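Local coordinates for protein phosphatase (Thermotoga maritima, PDB 1NF2) that probably acts as a magnesium-dependent phosphatase of the haloacid dehalogenase family, carrying a separate substrate-binding domain beside its catalytic core, at residues A[92-106]-A[136-150]. Sequence-based numbering, arbitrary orientation.
Sequences IEYIKPLNVHWQAYI and LSELVSKMGTTKLLL
With CG of Tyr105 anti to its carbonyl carbon (chi1 -76°) and Lys147 extended beyond a CG set between its N and carbonyl carbon (chi1 70°), ring and lysine chain run side by side in the same direction, Lys147 CE 3.5 Å from Tyr105 CE2. In the backbone, Tyr105 N gives a nearly straight bond to Lys147 O (3.0 Å), and Tyr105 O accepts from Thr146 N at 2.8 Å. Tyr105 OH is hydrogen-bonded to Tyr122 OH. Were the ring cut back to an alanine here, the lysine methylenes would probably lose their flat neighbour and Tyr122 that hydrogen bond. At the next hydrogen-bonded pair, Gln103 and Leu149 exchange two backbone bonds, and the Gln103 amide lies alongside the leucine methyls. On the opposite face, Leu136 slides past Trp102, Leu136 CD2 3.5 Å from Trp102 CZ3, while Val140 CG2 sits 3.6 Å from Ala104 CB and also meets Ile106 CD1. The side chains of Ile92 and Leu148 cross at about a right angle, their CD1 atoms a tight 3.4 Å apart. Helices 85-95 and 136-143 thus pack on one face of antiparallel strands 102-105 and 147-151, central in a six-stranded sheet; helix 117-125 packs on the other, against Gln103 and Leu149, and strand 181-186 continues the sheet, its Glu183 salt-bridged to Lys147.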
loop_
_atom_site.group_PDB
_atom_site.type_symbol
_atom_site.label_atom_id
_atom_site.label_comp_id
_atom_site.label_asym_id
_atom_site.label_seq_id
_atom_site.Cartn_x
_atom_site.Cartn_y
_atom_site.Cartn_z
ATOM N N ILE A 92 15.286 -6.058 -16.273
ATOM C CA ILE A 92 14.585 -6.951 -17.194
ATOM C C ILE A 92 15.546 -7.705 -18.114
ATOM O O ILE A 92 15.391 -8.910 -18.322
ATOM C CB ILE A 92 13.544 -6.175 -18.057
ATOM C CG1 ILE A 92 12.188 -6.152 -17.343
ATOM C CG2 ILE A 92 13.373 -6.835 -19.418
ATOM C CD1 ILE A 92 12.212 -5.509 -15.985
ATOM N N GLU A 93 16.532 -7.002 -18.666
ATOM C CA GLU A 93 17.501 -7.647 -19.546
ATOM C C GLU A 93 18.344 -8.654 -18.765
ATOM O O GLU A 93 18.805 -9.652 -19.311
ATOM C CB GLU A 93 18.389 -6.598 -20.217
ATOM C CG GLU A 93 17.655 -5.825 -21.305
ATOM C CD GLU A 93 18.512 -4.768 -21.979
ATOM O OE1 GLU A 93 18.016 -4.135 -22.939
ATOM O OE2 GLU A 93 19.672 -4.568 -21.550
ATOM N N TYR A 94 18.513 -8.402 -17.475
ATOM C CA TYR A 94 19.281 -9.289 -16.613
ATOM C C TYR A 94 18.461 -10.533 -16.249
ATOM O O TYR A 94 18.967 -11.659 -16.240
ATOM C CB TYR A 94 19.648 -8.545 -15.332
ATOM C CG TYR A 94 20.576 -9.292 -14.398
ATOM C CD1 TYR A 94 21.957 -9.089 -14.447
ATOM C CD2 TYR A 94 20.073 -10.165 -13.438
ATOM C CE1 TYR A 94 22.815 -9.736 -13.553
ATOM C CE2 TYR A 94 20.916 -10.816 -12.545
ATOM C CZ TYR A 94 22.286 -10.597 -12.605
ATOM O OH TYR A 94 23.114 -11.237 -11.716
ATOM N N ILE A 95 17.182 -10.310 -15.970
ATOM C CA ILE A 95 16.277 -11.364 -15.545
ATOM C C ILE A 95 15.727 -12.304 -16.621
ATOM O O ILE A 95 15.439 -13.469 -16.339
ATOM C CB ILE A 95 15.099 -10.736 -14.783
ATOM C CG1 ILE A 95 14.494 -11.746 -13.822
ATOM C CG2 ILE A 95 14.037 -10.262 -15.760
ATOM C CD1 ILE A 95 13.334 -11.182 -13.046
ATOM N N LYS A 96 15.579 -11.820 -17.850
ATOM C CA LYS A 96 15.030 -12.658 -18.911
ATOM C C LYS A 96 15.840 -13.913 -19.252
ATOM O O LYS A 96 15.275 -14.999 -19.373
ATOM C CB LYS A 96 14.776 -11.818 -20.171
ATOM C CG LYS A 96 13.601 -10.845 -20.008
ATOM C CD LYS A 96 13.441 -9.896 -21.198
ATOM C CE LYS A 96 12.927 -10.608 -22.443
ATOM N NZ LYS A 96 11.546 -11.150 -22.261
ATOM N N PRO A 97 17.169 -13.788 -19.406
ATOM C CA PRO A 97 17.948 -14.986 -19.731
ATOM C C PRO A 97 17.794 -16.070 -18.663
ATOM O O PRO A 97 18.053 -17.245 -18.913
ATOM C CB PRO A 97 19.379 -14.457 -19.812
ATOM C CG PRO A 97 19.189 -13.043 -20.273
ATOM C CD PRO A 97 18.023 -12.588 -19.421
ATOM N N LEU A 98 17.366 -15.662 -17.473
ATOM C CA LEU A 98 17.175 -16.579 -16.353
ATOM C C LEU A 98 15.849 -17.338 -16.406
ATOM O O LEU A 98 15.521 -18.091 -15.487
ATOM C CB LEU A 98 17.273 -15.802 -15.036
ATOM C CG LEU A 98 18.627 -15.756 -14.323
ATOM C CD1 LEU A 98 19.755 -15.698 -15.334
ATOM C CD2 LEU A 98 18.665 -14.569 -13.380
ATOM N N ASN A 99 15.095 -17.143 -17.484
ATOM C CA ASN A 99 13.798 -17.795 -17.651
ATOM C C ASN A 99 12.995 -17.897 -16.359
ATOM O O ASN A 99 13.001 -18.934 -15.687
ATOM C CB ASN A 99 13.963 -19.188 -18.261
ATOM C CG ASN A 99 13.732 -19.192 -19.757
ATOM O OD1 ASN A 99 14.535 -18.660 -20.524
ATOM N ND2 ASN A 99 12.616 -19.781 -20.179
ATOM N N VAL A 100 12.307 -16.808 -16.025
ATOM C CA VAL A 100 11.483 -16.735 -14.826
ATOM C C VAL A 100 10.095 -16.227 -15.193
ATOM O O VAL A 100 9.838 -15.861 -16.341
ATOM C CB VAL A 100 12.088 -15.767 -13.798
ATOM C CG1 VAL A 100 13.464 -16.247 -13.376
ATOM C CG2 VAL A 100 12.174 -14.373 -14.397
ATOM N N HIS A 101 9.197 -16.215 -14.215
ATOM C CA HIS A 101 7.842 -15.729 -14.436
ATOM C C HIS A 101 7.701 -14.381 -13.737
ATOM O O HIS A 101 7.583 -14.298 -12.514
ATOM C CB HIS A 101 6.823 -16.738 -13.904
ATOM C CG HIS A 101 6.763 -18.003 -14.706
ATOM N ND1 HIS A 101 6.434 -18.018 -16.046
ATOM C CD2 HIS A 101 7.010 -19.290 -14.365
ATOM C CE1 HIS A 101 6.482 -19.258 -16.495
ATOM N NE2 HIS A 101 6.829 -20.050 -15.496
ATOM N N TRP A 102 7.738 -13.321 -14.531
ATOM C CA TRP A 102 7.639 -11.982 -13.988
ATOM C C TRP A 102 6.452 -11.217 -14.540
ATOM O O TRP A 102 5.977 -11.481 -15.646
ATOM C CB TRP A 102 8.922 -11.199 -14.273
ATOM C CG TRP A 102 9.212 -11.045 -15.729
ATOM C CD1 TRP A 102 9.680 -12.005 -16.581
ATOM C CD2 TRP A 102 9.058 -9.855 -16.509
ATOM N NE1 TRP A 102 9.833 -11.483 -17.843
ATOM C CE2 TRP A 102 9.459 -10.166 -17.828
ATOM C CE3 TRP A 102 8.623 -8.554 -16.220
ATOM C CZ2 TRP A 102 9.436 -9.224 -18.858
ATOM C CZ3 TRP A 102 8.602 -7.617 -17.242
ATOM C CH2 TRP A 102 9.008 -7.956 -18.549
ATOM N N GLN A 103 5.992 -10.259 -13.743
ATOM C CA GLN A 103 4.866 -9.405 -14.080
ATOM C C GLN A 103 5.265 -7.972 -13.745
ATOM O O GLN A 103 6.202 -7.747 -12.980
ATOM C CB GLN A 103 3.647 -9.832 -13.269
ATOM C CG GLN A 103 3.947 -10.058 -11.797
ATOM C CD GLN A 103 2.762 -10.629 -11.045
ATOM O OE1 GLN A 103 2.237 -11.685 -11.403
ATOM N NE2 GLN A 103 2.334 -9.936 -9.993
ATOM N N ALA A 104 4.563 -7.001 -14.314
ATOM C CA ALA A 104 4.897 -5.608 -14.052
ATOM C C ALA A 104 3.673 -4.741 -13.781
ATOM O O ALA A 104 2.615 -4.938 -14.375
ATOM C CB ALA A 104 5.679 -5.034 -15.238
ATOM N N TYR A 105 3.836 -3.782 -12.874
ATOM C CA TYR A 105 2.775 -2.843 -12.530
ATOM C C TYR A 105 3.062 -1.551 -13.277
ATOM O O TYR A 105 3.951 -0.790 -12.898
ATOM C CB TYR A 105 2.768 -2.593 -11.024
ATOM C CG TYR A 105 2.178 -3.733 -10.226
ATOM C CD1 TYR A 105 0.807 -3.807 -10.000
ATOM C CD2 TYR A 105 2.988 -4.734 -9.694
ATOM C CE1 TYR A 105 0.255 -4.847 -9.258
ATOM C CE2 TYR A 105 2.446 -5.780 -8.950
ATOM C CZ TYR A 105 1.077 -5.827 -8.736
ATOM O OH TYR A 105 0.523 -6.842 -7.991
ATOM N N ILE A 106 2.300 -1.303 -14.338
ATOM C CA ILE A 106 2.510 -0.119 -15.161
ATOM C C ILE A 106 1.281 0.773 -15.260
ATOM O O ILE A 106 0.254 0.373 -15.807
ATOM C CB ILE A 106 2.926 -0.534 -16.585
ATOM C CG1 ILE A 106 4.226 -1.340 -16.515
ATOM C CG2 ILE A 106 3.060 0.692 -17.475
ATOM C CD1 ILE A 106 4.567 -2.034 -17.805
ATOM N N LEU A 136 5.939 -7.352 -22.944
ATOM C CA LEU A 136 6.041 -6.569 -21.721
ATOM C C LEU A 136 7.404 -5.897 -21.577
ATOM O O LEU A 136 7.504 -4.786 -21.054
ATOM C CB LEU A 136 5.763 -7.462 -20.510
ATOM C CG LEU A 136 5.674 -6.779 -19.144
ATOM C CD1 LEU A 136 4.721 -5.589 -19.206
ATOM C CD2 LEU A 136 5.197 -7.799 -18.116
ATOM N N SER A 137 8.453 -6.565 -22.048
ATOM C CA SER A 137 9.794 -5.999 -21.955
ATOM C C SER A 137 9.858 -4.618 -22.596
ATOM O O SER A 137 10.516 -3.723 -22.067
ATOM C CB SER A 137 10.826 -6.936 -22.602
ATOM O OG SER A 137 10.501 -7.215 -23.953
ATOM N N GLU A 138 9.178 -4.432 -23.724
ATOM C CA GLU A 138 9.186 -3.124 -24.381
ATOM C C GLU A 138 8.323 -2.119 -23.620
ATOM O O GLU A 138 8.687 -0.946 -23.476
ATOM C CB GLU A 138 8.694 -3.224 -25.831
ATOM C CG GLU A 138 8.352 -1.857 -26.441
ATOM C CD GLU A 138 8.058 -1.903 -27.936
ATOM O OE1 GLU A 138 7.274 -2.767 -28.377
ATOM O OE2 GLU A 138 8.607 -1.056 -28.671
ATOM N N LEU A 139 7.175 -2.588 -23.141
ATOM C CA LEU A 139 6.246 -1.754 -22.393
ATOM C C LEU A 139 6.978 -1.119 -21.204
ATOM O O LEU A 139 6.971 0.102 -21.029
ATOM C CB LEU A 139 5.072 -2.620 -21.904
ATOM C CG LEU A 139 3.739 -1.952 -21.553
ATOM C CD1 LEU A 139 3.214 -1.255 -22.772
ATOM C CD2 LEU A 139 2.720 -2.984 -21.093
ATOM N N VAL A 140 7.622 -1.957 -20.398
ATOM C CA VAL A 140 8.353 -1.487 -19.225
ATOM C C VAL A 140 9.571 -0.650 -19.591
ATOM O O VAL A 140 9.711 0.484 -19.138
ATOM C CB VAL A 140 8.836 -2.667 -18.355
ATOM C CG1 VAL A 140 9.674 -2.146 -17.194
ATOM C CG2 VAL A 140 7.645 -3.454 -17.837
ATOM N N SER A 141 10.448 -1.219 -20.409
ATOM C CA SER A 141 11.669 -0.540 -20.827
ATOM C C SER A 141 11.444 0.870 -21.357
ATOM O O SER A 141 12.366 1.683 -21.373
ATOM C CB SER A 141 12.394 -1.375 -21.886
ATOM O OG SER A 141 12.815 -2.617 -21.343
ATOM N N LYS A 142 10.222 1.166 -21.780
ATOM C CA LYS A 142 9.912 2.483 -22.321
ATOM C C LYS A 142 8.843 3.265 -21.561
ATOM O O LYS A 142 8.618 4.443 -21.837
ATOM C CB LYS A 142 9.506 2.344 -23.795
ATOM C CG LYS A 142 8.740 3.532 -24.361
ATOM C CD LYS A 142 8.726 3.547 -25.880
ATOM C CE LYS A 142 10.083 3.950 -26.438
ATOM N NZ LYS A 142 10.022 4.204 -27.903
ATOM N N MET A 143 8.188 2.637 -20.594
ATOM C CA MET A 143 7.142 3.343 -19.866
ATOM C C MET A 143 7.397 3.437 -18.370
ATOM O O MET A 143 6.772 4.236 -17.674
ATOM C CB MET A 143 5.804 2.663 -20.123
ATOM C CG MET A 143 4.595 3.550 -19.924
ATOM S SD MET A 143 3.455 3.352 -21.304
ATOM C CE MET A 143 3.502 1.629 -21.466
ATOM N N GLY A 144 8.330 2.632 -17.880
ATOM C CA GLY A 144 8.626 2.645 -16.463
ATOM C C GLY A 144 7.611 1.779 -15.747
ATOM O O GLY A 144 6.547 1.492 -16.288
ATOM N N THR A 145 7.932 1.363 -14.532
ATOM C CA THR A 145 7.028 0.520 -13.772
ATOM C C THR A 145 7.067 0.888 -12.293
ATOM O O THR A 145 8.102 1.329 -11.783
ATOM C CB THR A 145 7.413 -0.955 -13.925
ATOM O OG1 THR A 145 6.506 -1.772 -13.182
ATOM C CG2 THR A 145 8.826 -1.184 -13.409
ATOM N N THR A 146 5.934 0.714 -11.615
ATOM C CA THR A 146 5.850 1.011 -10.189
ATOM C C THR A 146 6.600 -0.101 -9.479
ATOM O O THR A 146 7.290 0.136 -8.492
ATOM C CB THR A 146 4.387 1.043 -9.694
ATOM O OG1 THR A 146 3.651 2.014 -10.441
ATOM C CG2 THR A 146 4.332 1.400 -8.217
ATOM N N LYS A 147 6.450 -1.324 -9.978
ATOM C CA LYS A 147 7.167 -2.445 -9.399
ATOM C C LYS A 147 7.111 -3.715 -10.237
ATOM O O LYS A 147 6.270 -3.867 -11.120
ATOM C CB LYS A 147 6.690 -2.736 -7.973
ATOM C CG LYS A 147 5.303 -3.305 -7.840
ATOM C CD LYS A 147 5.047 -3.658 -6.380
ATOM C CE LYS A 147 3.608 -4.073 -6.126
ATOM N NZ LYS A 147 3.357 -4.226 -4.664
ATOM N N LEU A 148 8.042 -4.615 -9.947
ATOM C CA LEU A 148 8.147 -5.881 -10.647
ATOM C C LEU A 148 7.935 -6.955 -9.614
ATOM O O LEU A 148 8.242 -6.766 -8.438
ATOM C CB LEU A 148 9.543 -6.027 -11.274
ATOM C CG LEU A 148 9.848 -4.950 -12.318
ATOM C CD1 LEU A 148 11.317 -5.005 -12.731
ATOM C CD2 LEU A 148 8.941 -5.144 -13.516
ATOM N N LEU A 149 7.402 -8.081 -10.051
ATOM C CA LEU A 149 7.156 -9.177 -9.142
ATOM C C LEU A 149 7.469 -10.488 -9.838
ATOM O O LEU A 149 7.052 -10.711 -10.971
ATOM C CB LEU A 149 5.694 -9.151 -8.683
ATOM C CG LEU A 149 5.277 -10.154 -7.605
ATOM C CD1 LEU A 149 3.981 -9.697 -6.963
ATOM C CD2 LEU A 149 5.121 -11.537 -8.210
ATOM N N LEU A 150 8.223 -11.344 -9.159
ATOM C CA LEU A 150 8.568 -12.647 -9.702
ATOM C C LEU A 150 7.827 -13.701 -8.901
ATOM O O LEU A 150 7.703 -13.590 -7.681
ATOM C CB LEU A 150 10.073 -12.906 -9.604
ATOM C CG LEU A 150 10.972 -12.285 -10.678
ATOM C CD1 LEU A 150 10.892 -10.770 -10.618
ATOM C CD2 LEU A 150 12.399 -12.766 -10.462
#